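Local structure of acetone carboxylase alpha subunit (Xanthobacter autotrophicus Py2, 5M45) at residues 721-726 / 755-760; 190-195 / 308-313; 314-319 / 405-410; 713-718 / 742-747. The protein serves as the alpha subunit of a multi-subunit enzyme and belongs to the hydantoinase B/oxoprolinase family. One frame throughout, in Å; residues are numbered along the deposited sequence.

Interaction 1: 721-726 / 755-760; sequences SFKLGP and GSRYSM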
loop_
_atom_site.group_PDB
_atom_site.type_symbol
_atom_site.label_atom_id
_atom_site.label_comp_id
_atom_site.label_asym_id
_atom_site.label_seq_id
_atom_site.Cartn_x
_atom_site.Cartn_y
_atom_site.Cartn_z
ATOM N N SER A 721 3.517 -4.982 31.238
ATOM C CA SER A 721 4.278 -6.212 31.504
ATOM C C SER A 721 3.533 -7.150 32.510
ATOM O O SER A 721 3.441 -8.358 32.316
ATOM C CB SER A 721 5.692 -5.864 31.985
ATOM O OG SER A 721 6.484 -5.185 30.968
ATOM N N PHE A 722 2.978 -6.558 33.570
ATOM C CA PHE A 722 2.239 -7.319 34.569
ATOM C C PHE A 722 1.050 -8.037 33.943
ATOM O O PHE A 722 0.844 -9.225 34.206
ATOM C CB PHE A 722 1.694 -6.444 35.710
ATOM C CG PHE A 722 2.733 -5.840 36.642
ATOM C CD1 PHE A 722 4.049 -6.307 36.731
ATOM C CD2 PHE A 722 2.353 -4.800 37.463
ATOM C CE1 PHE A 722 4.950 -5.714 37.589
ATOM C CE2 PHE A 722 3.254 -4.198 38.328
ATOM C CZ PHE A 722 4.557 -4.652 38.392
ATOM N N LYS A 723 0.263 -7.325 33.125
ATOM C CA LYS A 723 -0.936 -7.930 32.508
ATOM C C LYS A 723 -0.611 -9.092 31.572
ATOM O O LYS A 723 -1.303 -10.059 31.579
ATOM C CB LYS A 723 -1.754 -6.908 31.731
ATOM C CG LYS A 723 -2.617 -6.086 32.654
ATOM C CD LYS A 723 -3.423 -5.037 31.861
ATOM C CE LYS A 723 -2.506 -3.999 31.144
ATOM N NZ LYS A 723 -3.150 -2.740 30.753
ATOM N N LEU A 724 0.425 -8.967 30.750
ATOM C CA LEU A 724 0.847 -10.062 29.835
ATOM C C LEU A 724 1.657 -11.198 30.499
ATOM O O LEU A 724 1.795 -12.269 29.900
ATOM C CB LEU A 724 1.660 -9.487 28.669
ATOM C CG LEU A 724 0.819 -8.712 27.644
ATOM C CD1 LEU A 724 1.704 -7.727 26.876
ATOM C CD2 LEU A 724 0.094 -9.630 26.700
ATOM N N GLY A 725 2.184 -10.953 31.698
ATOM C CA GLY A 725 3.095 -11.859 32.412
ATOM C C GLY A 725 2.797 -11.983 33.908
ATOM O O GLY A 725 3.522 -11.421 34.730
ATOM N N PRO A 726 1.754 -12.727 34.269
ATOM C CA PRO A 726 1.419 -12.873 35.699
ATOM C C PRO A 726 2.535 -13.446 36.586
ATOM O O PRO A 726 2.601 -13.113 37.758
ATOM C CB PRO A 726 0.199 -13.816 35.722
ATOM C CG PRO A 726 -0.000 -14.278 34.294
ATOM C CD PRO A 726 0.846 -13.469 33.372
ATOM N N GLY A 755 -5.503 -0.366 22.471
ATOM C CA GLY A 755 -4.909 -1.652 22.239
ATOM C C GLY A 755 -4.518 -2.468 23.465
ATOM O O GLY A 755 -4.051 -3.613 23.303
ATOM N N SER A 756 -4.708 -1.955 24.669
ATOM C CA SER A 756 -4.350 -2.712 25.877
ATOM C C SER A 756 -5.283 -3.887 26.181
ATOM O O SER A 756 -4.863 -4.866 26.829
ATOM C CB SER A 756 -4.277 -1.803 27.105
ATOM O OG SER A 756 -5.539 -1.336 27.456
ATOM N N ARG A 757 -6.537 -3.798 25.740
ATOM C CA ARG A 757 -7.558 -4.812 26.017
ATOM C C ARG A 757 -8.172 -5.369 24.729
ATOM O O ARG A 757 -8.402 -6.578 24.628
ATOM C CB ARG A 757 -8.633 -4.242 26.931
ATOM C CG ARG A 757 -8.113 -3.935 28.340
ATOM C CD ARG A 757 -9.082 -3.276 29.295
ATOM N NE ARG A 757 -9.605 -4.213 30.327
ATOM C CZ ARG A 757 -8.926 -4.747 31.362
ATOM N NH1 ARG A 757 -7.624 -4.473 31.585
ATOM N NH2 ARG A 757 -9.566 -5.594 32.178
ATOM N N TYR A 758 -8.434 -4.525 23.738
ATOM C CA TYR A 758 -9.027 -4.954 22.478
ATOM C C TYR A 758 -7.965 -5.142 21.402
ATOM O O TYR A 758 -7.213 -4.210 21.096
ATOM C CB TYR A 758 -10.101 -3.963 22.042
ATOM C CG TYR A 758 -11.286 -3.991 22.968
ATOM C CD1 TYR A 758 -11.322 -3.208 24.139
ATOM C CD2 TYR A 758 -12.353 -4.876 22.734
ATOM C CE1 TYR A 758 -12.400 -3.292 25.023
ATOM C CE2 TYR A 758 -13.410 -4.953 23.603
ATOM C CZ TYR A 758 -13.431 -4.153 24.737
ATOM O OH TYR A 758 -14.547 -4.236 25.528
ATOM N N SER A 759 -7.914 -6.355 20.836
ATOM C CA SER A 759 -6.970 -6.685 19.761
ATOM C C SER A 759 -7.578 -7.764 18.827
ATOM O O SER A 759 -8.415 -8.548 19.256
ATOM C CB SER A 759 -5.640 -7.148 20.364
ATOM O OG SER A 759 -5.883 -8.260 21.205
ATOM N N MET A 760 -7.185 -7.763 17.564
ATOM C CA MET A 760 -7.680 -8.726 16.576
ATOM C C MET A 760 -6.497 -9.288 15.787
ATOM O O MET A 760 -5.855 -8.571 15.014
ATOM C CB MET A 760 -8.691 -8.037 15.654
ATOM C CG MET A 760 -9.410 -8.935 14.664
ATOM S SD MET A 760 -10.327 -8.008 13.347
ATOM C CE MET A 760 -11.342 -9.348 12.715
HETATM O O HOH W 1 -5.567 -2.433 30.246
#

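Interaction 2: 190-195 / 308-313; sequences GQVQRF and DFAKLD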
loop_
_atom_site.group_PDB
_atom_site.type_symbol
_atom_site.label_atom_id
_atom_site.label_comp_id
_atom_site.label_asym_id
_atom_site.label_seq_id
_atom_site.Cartn_x
_atom_site.Cartn_y
_atom_site.Cartn_z
ATOM N N GLY A 190 6.729 8.150 11.236
ATOM C CA GLY A 190 5.608 8.946 10.721
ATOM C C GLY A 190 4.311 8.213 10.820
ATOM O O GLY A 190 3.370 8.700 11.445
ATOM N N GLN A 191 4.244 7.040 10.188
ATOM C CA GLN A 191 3.116 6.109 10.380
ATOM C C GLN A 191 3.187 5.477 11.797
ATOM O O GLN A 191 4.275 5.385 12.382
ATOM C CB GLN A 191 3.129 4.999 9.303
ATOM C CG GLN A 191 4.263 3.971 9.418
ATOM C CD GLN A 191 5.584 4.346 8.743
ATOM O OE1 GLN A 191 5.859 5.501 8.402
ATOM N NE2 GLN A 191 6.418 3.347 8.565
ATOM N N VAL A 192 2.026 5.054 12.314
ATOM C CA VAL A 192 1.904 4.335 13.582
ATOM C C VAL A 192 1.214 2.968 13.533
ATOM O O VAL A 192 1.033 2.327 14.585
ATOM C CB VAL A 192 1.250 5.195 14.680
ATOM C CG1 VAL A 192 2.111 6.406 14.945
ATOM C CG2 VAL A 192 -0.190 5.610 14.322
ATOM N N GLN A 193 0.874 2.544 12.308
ATOM C CA GLN A 193 0.137 1.322 12.005
ATOM C C GLN A 193 0.584 0.786 10.624
ATOM O O GLN A 193 1.245 1.486 9.880
ATOM C CB GLN A 193 -1.368 1.623 11.834
ATOM C CG GLN A 193 -2.079 2.109 13.025
ATOM C CD GLN A 193 -3.564 2.271 12.765
ATOM O OE1 GLN A 193 -4.307 1.304 12.843
ATOM N NE2 GLN A 193 -3.991 3.480 12.436
ATOM N N ARG A 194 0.122 -0.419 10.289
ATOM C CA ARG A 194 0.332 -1.059 8.971
ATOM C C ARG A 194 -0.050 -0.149 7.816
ATOM O O ARG A 194 0.561 -0.183 6.755
ATOM C CB ARG A 194 -0.510 -2.348 8.902
ATOM C CG ARG A 194 -0.343 -3.243 7.669
ATOM C CD ARG A 194 -1.237 -4.471 7.751
ATOM N NE ARG A 194 -0.948 -5.463 6.717
ATOM C CZ ARG A 194 0.159 -6.213 6.639
ATOM N NH1 ARG A 194 1.105 -6.182 7.601
ATOM N NH2 ARG A 194 0.349 -7.034 5.584
ATOM N N PHE A 195 -1.105 0.619 8.040
ATOM C CA PHE A 195 -1.643 1.583 7.061
ATOM C C PHE A 195 -0.673 2.794 6.958
ATOM O O PHE A 195 -0.640 3.663 7.851
ATOM C CB PHE A 195 -3.073 1.947 7.447
ATOM C CG PHE A 195 -3.904 0.759 7.875
ATOM C CD1 PHE A 195 -4.075 -0.336 7.016
ATOM C CD2 PHE A 195 -4.500 0.713 9.126
ATOM C CE1 PHE A 195 -4.802 -1.449 7.420
ATOM C CE2 PHE A 195 -5.256 -0.417 9.510
ATOM C CZ PHE A 195 -5.368 -1.502 8.671
ATOM N N ASP A 308 -3.512 10.769 17.583
ATOM C CA ASP A 308 -3.271 11.253 18.970
ATOM C C ASP A 308 -3.075 10.139 20.045
ATOM O O ASP A 308 -2.393 10.352 21.066
ATOM C CB ASP A 308 -4.343 12.262 19.418
ATOM C CG ASP A 308 -5.790 11.691 19.385
ATOM O OD1 ASP A 308 -6.048 10.621 18.675
ATOM O OD2 ASP A 308 -6.630 12.333 20.103
ATOM N N PHE A 309 -3.618 8.946 19.783
ATOM C CA PHE A 309 -3.464 7.810 20.701
ATOM C C PHE A 309 -2.017 7.247 20.712
ATOM O O PHE A 309 -1.707 6.393 21.556
ATOM C CB PHE A 309 -4.519 6.722 20.426
ATOM C CG PHE A 309 -4.531 6.207 19.003
ATOM C CD1 PHE A 309 -3.587 5.279 18.568
ATOM C CD2 PHE A 309 -5.502 6.639 18.097
ATOM C CE1 PHE A 309 -3.577 4.813 17.269
ATOM C CE2 PHE A 309 -5.514 6.146 16.785
ATOM C CZ PHE A 309 -4.529 5.247 16.365
ATOM N N ALA A 310 -1.152 7.698 19.787
ATOM C CA ALA A 310 0.268 7.311 19.723
ATOM C C ALA A 310 1.222 8.276 20.414
ATOM O O ALA A 310 2.439 7.983 20.493
ATOM C CB ALA A 310 0.706 7.133 18.251
ATOM N N LYS A 311 0.718 9.431 20.870
ATOM C CA LYS A 311 1.568 10.464 21.460
ATOM C C LYS A 311 1.797 10.217 22.935
ATOM O O LYS A 311 1.100 10.779 23.788
ATOM C CB LYS A 311 1.010 11.862 21.274
ATOM C CG LYS A 311 0.998 12.368 19.861
ATOM C CD LYS A 311 2.360 12.807 19.326
ATOM C CE LYS A 311 2.911 14.086 19.983
ATOM N NZ LYS A 311 4.395 14.081 19.708
ATOM N N LEU A 312 2.801 9.391 23.225
ATOM C CA LEU A 312 3.225 9.111 24.602
ATOM C C LEU A 312 4.623 8.524 24.617
ATOM O O LEU A 312 5.092 7.935 23.600
ATOM C CB LEU A 312 2.242 8.174 25.333
ATOM C CG LEU A 312 2.235 6.669 25.028
ATOM C CD1 LEU A 312 1.635 5.874 26.174
ATOM C CD2 LEU A 312 1.516 6.353 23.723
ATOM N N ASP A 313 5.272 8.665 25.769
ATOM C CA ASP A 313 6.603 8.090 26.039
ATOM C C ASP A 313 6.460 6.673 26.583
ATOM O O ASP A 313 5.732 6.485 27.550
ATOM C CB ASP A 313 7.343 8.953 27.070
ATOM C CG ASP A 313 7.839 10.304 26.499
ATOM O OD1 ASP A 313 8.096 10.450 25.295
ATOM O OD2 ASP A 313 8.017 11.253 27.311
#

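Interaction 3: 314-319 / 405-410; sequences TIMHAP and VSAWTA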
loop_
_atom_site.group_PDB
_atom_site.type_symbol
_atom_site.label_atom_id
_atom_site.label_comp_id
_atom_site.label_asym_id
_atom_site.label_seq_id
_atom_site.Cartn_x
_atom_site.Cartn_y
_atom_site.Cartn_z
ATOM N N THR A 314 7.096 5.688 25.937
ATOM C CA THR A 314 7.133 4.323 26.443
ATOM C C THR A 314 8.574 3.745 26.402
ATOM O O THR A 314 9.491 4.313 25.772
ATOM C CB THR A 314 6.187 3.349 25.693
ATOM O OG1 THR A 314 6.537 3.243 24.293
ATOM C CG2 THR A 314 4.717 3.761 25.848
ATOM N N ILE A 315 8.737 2.608 27.105
ATOM C CA ILE A 315 9.977 1.874 27.232
ATOM C C ILE A 315 9.712 0.384 26.909
ATOM O O ILE A 315 8.784 -0.249 27.477
ATOM C CB ILE A 315 10.557 1.980 28.668
ATOM C CG1 ILE A 315 10.838 3.445 29.027
ATOM C CG2 ILE A 315 11.824 1.129 28.822
ATOM C CD1 ILE A 315 11.279 3.694 30.451
ATOM N N MET A 316 10.535 -0.164 26.010
ATOM C CA MET A 316 10.528 -1.609 25.731
ATOM C C MET A 316 11.193 -2.371 26.917
ATOM O O MET A 316 12.243 -1.934 27.417
ATOM C CB MET A 316 11.321 -1.890 24.438
ATOM C CG MET A 316 11.327 -3.361 23.993
ATOM S SD MET A 316 12.431 -4.477 24.899
ATOM C CE MET A 316 14.009 -4.059 24.161
ATOM N N HIS A 317 10.578 -3.485 27.305
ATOM C CA HIS A 317 11.042 -4.415 28.350
ATOM C C HIS A 317 11.160 -5.848 27.753
ATOM O O HIS A 317 10.188 -6.377 27.178
ATOM C CB HIS A 317 10.031 -4.389 29.498
ATOM C CG HIS A 317 10.346 -5.274 30.656
ATOM N ND1 HIS A 317 9.368 -5.975 31.337
ATOM C CD2 HIS A 317 11.520 -5.575 31.269
ATOM C CE1 HIS A 317 9.929 -6.698 32.296
ATOM N NE2 HIS A 317 11.235 -6.476 32.269
ATOM N N ALA A 318 12.354 -6.458 27.877
ATOM C CA ALA A 318 12.605 -7.827 27.408
ATOM C C ALA A 318 13.439 -8.652 28.407
ATOM O O ALA A 318 14.662 -8.792 28.244
ATOM C CB ALA A 318 13.311 -7.798 26.034
ATOM N N PRO A 319 12.783 -9.182 29.460
ATOM C CA PRO A 319 13.470 -10.082 30.361
ATOM C C PRO A 319 13.548 -11.499 29.737
ATOM O O PRO A 319 12.647 -11.885 29.011
ATOM C CB PRO A 319 12.552 -10.099 31.596
ATOM C CG PRO A 319 11.190 -9.942 31.031
ATOM C CD PRO A 319 11.356 -9.032 29.828
ATOM N N VAL A 405 17.249 -5.622 18.392
ATOM C CA VAL A 405 18.698 -5.572 18.723
ATOM C C VAL A 405 18.928 -5.243 20.211
ATOM O O VAL A 405 19.989 -5.596 20.769
ATOM C CB VAL A 405 19.504 -4.589 17.836
ATOM C CG1 VAL A 405 19.279 -4.872 16.360
ATOM C CG2 VAL A 405 19.184 -3.142 18.154
ATOM N N SER A 406 17.923 -4.599 20.836
ATOM C CA SER A 406 17.980 -4.196 22.230
ATOM C C SER A 406 17.617 -5.364 23.187
ATOM O O SER A 406 18.042 -5.374 24.339
ATOM C CB SER A 406 17.024 -3.002 22.464
ATOM O OG SER A 406 17.411 -1.832 21.739
ATOM N N ALA A 407 16.843 -6.338 22.704
ATOM C CA ALA A 407 16.559 -7.574 23.450
ATOM C C ALA A 407 17.630 -8.652 23.265
ATOM O O ALA A 407 17.986 -9.331 24.227
ATOM C CB ALA A 407 15.197 -8.112 23.031
ATOM N N TRP A 408 18.185 -8.795 22.056
ATOM C CA TRP A 408 19.174 -9.860 21.785
ATOM C C TRP A 408 20.504 -9.669 22.544
ATOM O O TRP A 408 21.152 -10.664 22.924
ATOM C CB TRP A 408 19.460 -10.025 20.294
ATOM C CG TRP A 408 18.294 -10.430 19.429
ATOM C CD1 TRP A 408 17.259 -11.236 19.769
ATOM C CD2 TRP A 408 18.071 -10.042 18.059
ATOM N NE1 TRP A 408 16.371 -11.364 18.704
ATOM C CE2 TRP A 408 16.859 -10.628 17.651
ATOM C CE3 TRP A 408 18.776 -9.245 17.151
ATOM C CZ2 TRP A 408 16.342 -10.453 16.369
ATOM C CZ3 TRP A 408 18.263 -9.093 15.860
ATOM C CH2 TRP A 408 17.051 -9.673 15.488
ATOM N N THR A 409 20.907 -8.426 22.771
ATOM C CA THR A 409 22.202 -8.132 23.410
ATOM C C THR A 409 22.382 -8.811 24.784
ATOM O O THR A 409 23.469 -9.281 25.101
ATOM C CB THR A 409 22.494 -6.616 23.457
ATOM O OG1 THR A 409 23.875 -6.374 23.792
ATOM C CG2 THR A 409 21.579 -5.916 24.436
ATOM N N ALA A 410 21.309 -8.900 25.573
ATOM C CA ALA A 410 21.379 -9.534 26.899
ATOM C C ALA A 410 21.722 -11.033 26.837
ATOM O O ALA A 410 22.333 -11.556 27.764
ATOM C CB ALA A 410 20.085 -9.325 27.650
HETATM O O HOH W 2 16.175 -10.367 26.242
#

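Interaction 4: 713-718 / 742-747; sequences QVRQMF and WTLPEE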
loop_
_atom_site.group_PDB
_atom_site.type_symbol
_atom_site.label_atom_id
_atom_site.label_comp_id
_atom_site.label_asym_id
_atom_site.label_seq_id
_atom_site.Cartn_x
_atom_site.Cartn_y
_atom_site.Cartn_z
ATOM N N GLN A 713 6.349 6.900 31.763
ATOM C CA GLN A 713 6.952 5.869 30.925
ATOM C C GLN A 713 7.407 4.628 31.729
ATOM O O GLN A 713 7.252 3.512 31.243
ATOM C CB GLN A 713 8.090 6.424 30.041
ATOM C CG GLN A 713 9.363 6.880 30.749
ATOM C CD GLN A 713 9.286 8.236 31.432
ATOM O OE1 GLN A 713 8.289 8.955 31.391
ATOM N NE2 GLN A 713 10.360 8.598 32.080
ATOM N N VAL A 714 7.905 4.818 32.952
ATOM C CA VAL A 714 8.272 3.696 33.814
ATOM C C VAL A 714 7.010 2.916 34.283
ATOM O O VAL A 714 6.938 1.676 34.195
ATOM C CB VAL A 714 9.116 4.170 35.014
ATOM C CG1 VAL A 714 9.392 3.027 35.990
ATOM C CG2 VAL A 714 10.431 4.760 34.543
ATOM N N ARG A 715 6.003 3.648 34.749
ATOM C CA ARG A 715 4.756 3.000 35.205
ATOM C C ARG A 715 4.007 2.271 34.088
ATOM O O ARG A 715 3.473 1.192 34.335
ATOM C CB ARG A 715 3.862 4.003 35.895
ATOM C CG ARG A 715 4.480 4.437 37.215
ATOM C CD ARG A 715 3.586 5.365 37.975
ATOM N NE ARG A 715 3.878 6.721 37.530
ATOM C CZ ARG A 715 2.986 7.619 37.175
ATOM N NH1 ARG A 715 1.686 7.376 37.216
ATOM N NH2 ARG A 715 3.418 8.795 36.794
ATOM N N GLN A 716 3.952 2.844 32.892
ATOM C CA GLN A 716 3.285 2.162 31.773
ATOM C C GLN A 716 3.987 0.839 31.439
ATOM O O GLN A 716 3.297 -0.171 31.207
ATOM C CB GLN A 716 3.226 3.055 30.526
ATOM C CG GLN A 716 2.335 2.525 29.419
ATOM C CD GLN A 716 3.000 1.411 28.593
ATOM O OE1 GLN A 716 4.226 1.359 28.461
ATOM N NE2 GLN A 716 2.177 0.523 28.035
ATOM N N MET A 717 5.318 0.836 31.439
ATOM C CA MET A 717 6.104 -0.392 31.173
ATOM C C MET A 717 5.774 -1.541 32.154
ATOM O O MET A 717 5.444 -2.662 31.715
ATOM C CB MET A 717 7.603 -0.083 31.181
ATOM C CG MET A 717 8.502 -1.249 30.808
ATOM S SD MET A 717 10.231 -1.050 31.344
ATOM C CE MET A 717 10.116 -1.505 33.104
ATOM N N PHE A 718 5.829 -1.254 33.449
ATOM C CA PHE A 718 5.433 -2.259 34.463
ATOM C C PHE A 718 3.964 -2.664 34.335
ATOM O O PHE A 718 3.665 -3.867 34.319
ATOM C CB PHE A 718 5.760 -1.788 35.896
ATOM C CG PHE A 718 7.248 -1.809 36.214
ATOM C CD1 PHE A 718 7.941 -3.018 36.304
ATOM C CD2 PHE A 718 7.959 -0.629 36.397
ATOM C CE1 PHE A 718 9.292 -3.036 36.610
ATOM C CE2 PHE A 718 9.321 -0.642 36.667
ATOM C CZ PHE A 718 9.980 -1.858 36.797
ATOM N N TRP A 742 -1.839 -2.861 47.097
ATOM C CA TRP A 742 -1.136 -2.091 46.057
ATOM C C TRP A 742 -1.457 -2.687 44.675
ATOM O O TRP A 742 -1.311 -3.881 44.489
ATOM C CB TRP A 742 0.392 -2.123 46.301
ATOM C CG TRP A 742 1.250 -1.328 45.328
ATOM C CD1 TRP A 742 1.634 -0.042 45.450
ATOM C CD2 TRP A 742 1.822 -1.800 44.098
ATOM N NE1 TRP A 742 2.409 0.335 44.381
ATOM C CE2 TRP A 742 2.540 -0.727 43.530
ATOM C CE3 TRP A 742 1.793 -3.026 43.411
ATOM C CZ2 TRP A 742 3.235 -0.849 42.323
ATOM C CZ3 TRP A 742 2.477 -3.138 42.203
ATOM C CH2 TRP A 742 3.200 -2.058 41.696
ATOM N N THR A 743 -1.912 -1.850 43.739
ATOM C CA THR A 743 -2.167 -2.274 42.354
ATOM C C THR A 743 -1.667 -1.173 41.385
ATOM O O THR A 743 -1.573 0.012 41.778
ATOM C CB THR A 743 -3.659 -2.548 42.054
ATOM O OG1 THR A 743 -4.413 -1.338 42.177
ATOM C CG2 THR A 743 -4.256 -3.613 43.040
ATOM N N LEU A 744 -1.357 -1.580 40.148
ATOM C CA LEU A 744 -0.853 -0.682 39.097
ATOM C C LEU A 744 -1.624 -0.853 37.767
ATOM O O LEU A 744 -1.056 -1.350 36.757
ATOM C CB LEU A 744 0.656 -0.870 38.935
ATOM C CG LEU A 744 1.384 0.263 38.191
ATOM C CD1 LEU A 744 1.525 1.553 39.030
ATOM C CD2 LEU A 744 2.728 -0.262 37.688
ATOM N N PRO A 745 -2.907 -0.464 37.755
ATOM C CA PRO A 745 -3.650 -0.534 36.478
ATOM C C PRO A 745 -3.165 0.542 35.488
ATOM O O PRO A 745 -2.935 1.702 35.856
ATOM C CB PRO A 745 -5.102 -0.286 36.896
ATOM C CG PRO A 745 -5.021 0.507 38.159
ATOM C CD PRO A 745 -3.737 0.075 38.857
ATOM N N GLU A 746 -3.022 0.148 34.239
ATOM C CA GLU A 746 -2.497 1.053 33.218
ATOM C C GLU A 746 -3.380 2.289 33.009
ATOM O O GLU A 746 -2.877 3.367 32.709
ATOM C CB GLU A 746 -2.315 0.316 31.881
ATOM C CG GLU A 746 -1.368 1.019 30.899
ATOM C CD GLU A 746 -1.117 0.225 29.631
ATOM O OE1 GLU A 746 -1.355 -1.007 29.630
ATOM O OE2 GLU A 746 -0.711 0.820 28.609
ATOM N N GLU A 747 -4.683 2.116 33.197
ATOM C CA GLU A 747 -5.663 3.195 32.992
ATOM C C GLU A 747 -5.516 4.331 33.990
ATOM O O GLU A 747 -6.002 5.405 33.714
ATOM C CB GLU A 747 -7.107 2.687 33.076
ATOM C CG GLU A 747 -7.496 1.673 32.010
ATOM C CD GLU A 747 -7.101 0.214 32.343
ATOM O OE1 GLU A 747 -6.453 -0.103 33.394
ATOM O OE2 GLU A 747 -7.425 -0.629 31.481
#

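Interaction 1: 721-726 / 755-760
Lys723, in the last turn of helix 712-724, faces Ser756 of an irregular loop, and their CA atoms are 9.1 Å apart, too far for the backbones to touch, so that side chains and a water bridge the gap. The lysine CB points toward the loop, and a bend at chi3 (-63°) carries NZ to within 3.9 Å of Ser756 CB. Arg757 comes alongside: its NH1 lies 4.2 Å from Lys723 CD, which meets the guanidinium at its edge rather than over a face. A water joins all three residues. It donates to Ser756 OG at 3.0 Å and accepts from Arg757 NH1 at 3.2 Å, in the guanidinium plane; Lys723 NZ is a third partner, at a distance so short that its exact value is doubtful. The two cationic groups stay 4.9 Å apart, measured from Lys723 NZ to Arg757 NH1, and a salt bridge from Lys723 to Glu746 probably eases their mutual repulsion. Ser756 OG also bonds to Thr753 O within its own loop, and Gly755 N to Asp531 of a second copy of this subunit. The contact lies at the surface, at the end of helix 712-724, where Phe722 packs on the following helix 726-735.

Interaction 2: 190-195 / 308-313
Val192 and Ala310 meet methyl to methyl: both CB atoms point toward the opposing segment, and the Val192 CG1 to Ala310 CB distance of 3.7 Å is that of ordinary apolar packing. Val192 is turned so that CG1 lies beside its own backbone N and anti to the carbonyl carbon (chi1 -62°), which makes this branch the touching one. The backbones are correspondingly near, with 7.0 Å between the CA atoms of Val192 and Ala310.

Gln193 and Phe309 form a second, looser pair. Neither CB points straight across, yet the far ends converge: Gln193 NE2 stands 4.3 Å from Phe309 CZ, at the ring edge and near its plane. The amide therefore does not sit over the aromatic face. The Phe309 ring meets Trp342 edge-to-face and lies at a shallow angle to Tyr754, and it also packs on Thr533 of a second copy of this subunit.

The segments are two loops, one following strand 165-175, whose last residue, His175, is a manganese ligand, and one leading into strand 313-324. Residues 308-310 form a 3-10 turn, and Lys311 centres an inverse gamma turn. The contact is buried van der Waals packing without a polar bond between the segments, so it lends little directional preference; polar bonds to other parts, such as Arg194 to Asp143 and Lys311 to Tyr298 O, probably do more to fix the loops.

Interaction 3: 314-319 / 405-410
Met316 and Ala318 of strand 313-324 pack against Ser406 and Ala407 of helix 401-422, a helix lying on one face of a four-stranded mixed sheet. The two segments run in nearly the same direction, with a signed crossing angle of -27°, and their axes approach to 8.5 Å. Such closeness is possible because small residues meet where the backbones are nearest: the CA atoms of Ala318 and Ala407 are 5.6 Å apart.

The apolar part is carried by two side chains of the strand. Ala318 CB and Ala407 CB touch at 3.6 Å. Met316 reaches the helix by folding at chi2 (-77°) and chi3 (-78°), which swings its terminal methyl across to Ser406: CE lies 3.6 Å from Ser406 CB. The same methyl borders the helix backbone, 3.9 Å from Ala407 N.

Polar groups act mainly outside this apolar patch. Ser406 OG bonds to His402 O, one turn earlier in its own helix. On the strand, Ile315 and His317 serve the other face of the sheet, packing on helix 712-724, and His317 NE2 hydrogen-bonds to an aromatic side chain of a different protein chain in the assembly.

One solvent molecule completes the buried contact between strand and helix backbones. This water donates both hydrogens, to Ala318 O at 3.0 Å and to Ala407 O at 2.9 Å.

Interaction 4: 713-718 / 742-747
Gln716 and Glu746 run side by side and point the same way, joined by one nearly straight hydrogen bond. Gln716 NE2 donates to Glu746 OE2 at 3.0 Å, with an N-H...O angle of 174°. The acceptor lies almost exactly in the amide plane, whereas the donor stands well above the carboxylate; the amide and carboxylate planes are 67° apart. The conformations explain the meeting. With CG anti to the backbone N, the stem of Gln716 already lies against the acid, Gln716 CG being 3.6 Å from Glu746 OE2, and the bend at chi2 (-79°) then turns the amide to it. Glu746 stays extended beyond CG and reaches straight over to the helix.

Leu744 makes the apolar half of the contact. Its CG, too, lies anti to the backbone N, which directs the branched end at the helix, where CD2 settles 3.7 Å from Arg715 O and 3.8 Å from Phe718 CB. Phe718 offers only its CB, because its ring leads away from Leu744, and the methyl CE of Met717 covers one ring face over the centre. Arg715 likewise turns its end elsewhere: CD comes within 4.5 Å of Leu744 CD1, while NE bonds to Ala710 O.

The loop after helix 726-735 thus folds back along helix 712-724 and closes over one side of it. Glu746 uses its two oxygens differently, since OE1 takes salt bridges from Lys723 and Arg339 while OE2 receives the amide. Two cations and an N-H donor around one buried carboxylate would probably favour its ionised form.

Interactions 1 and 4 share helix 712-724 and alternate along the chain, their centres 12 Å apart; Lys723 NZ to Glu746 OE1, at 2.7 Å, is the charged link between them. The strand of interaction 3 packs on the same helix, with Ile315 O 3.5 Å from Met717 CG. A probable hydrogen bond of 3.0 Å joins His317 ND1 to Ser721 OG of interaction 1. Segment 308-313 of interaction 2 runs straight on into segment 314-319 of interaction 3 and touches interaction 4 where Asp313 O meets Gln713 CB at 3.4 Å. The Arg757 side chain is about 8 Å from a bound magnesium ion, too far for direct coordination.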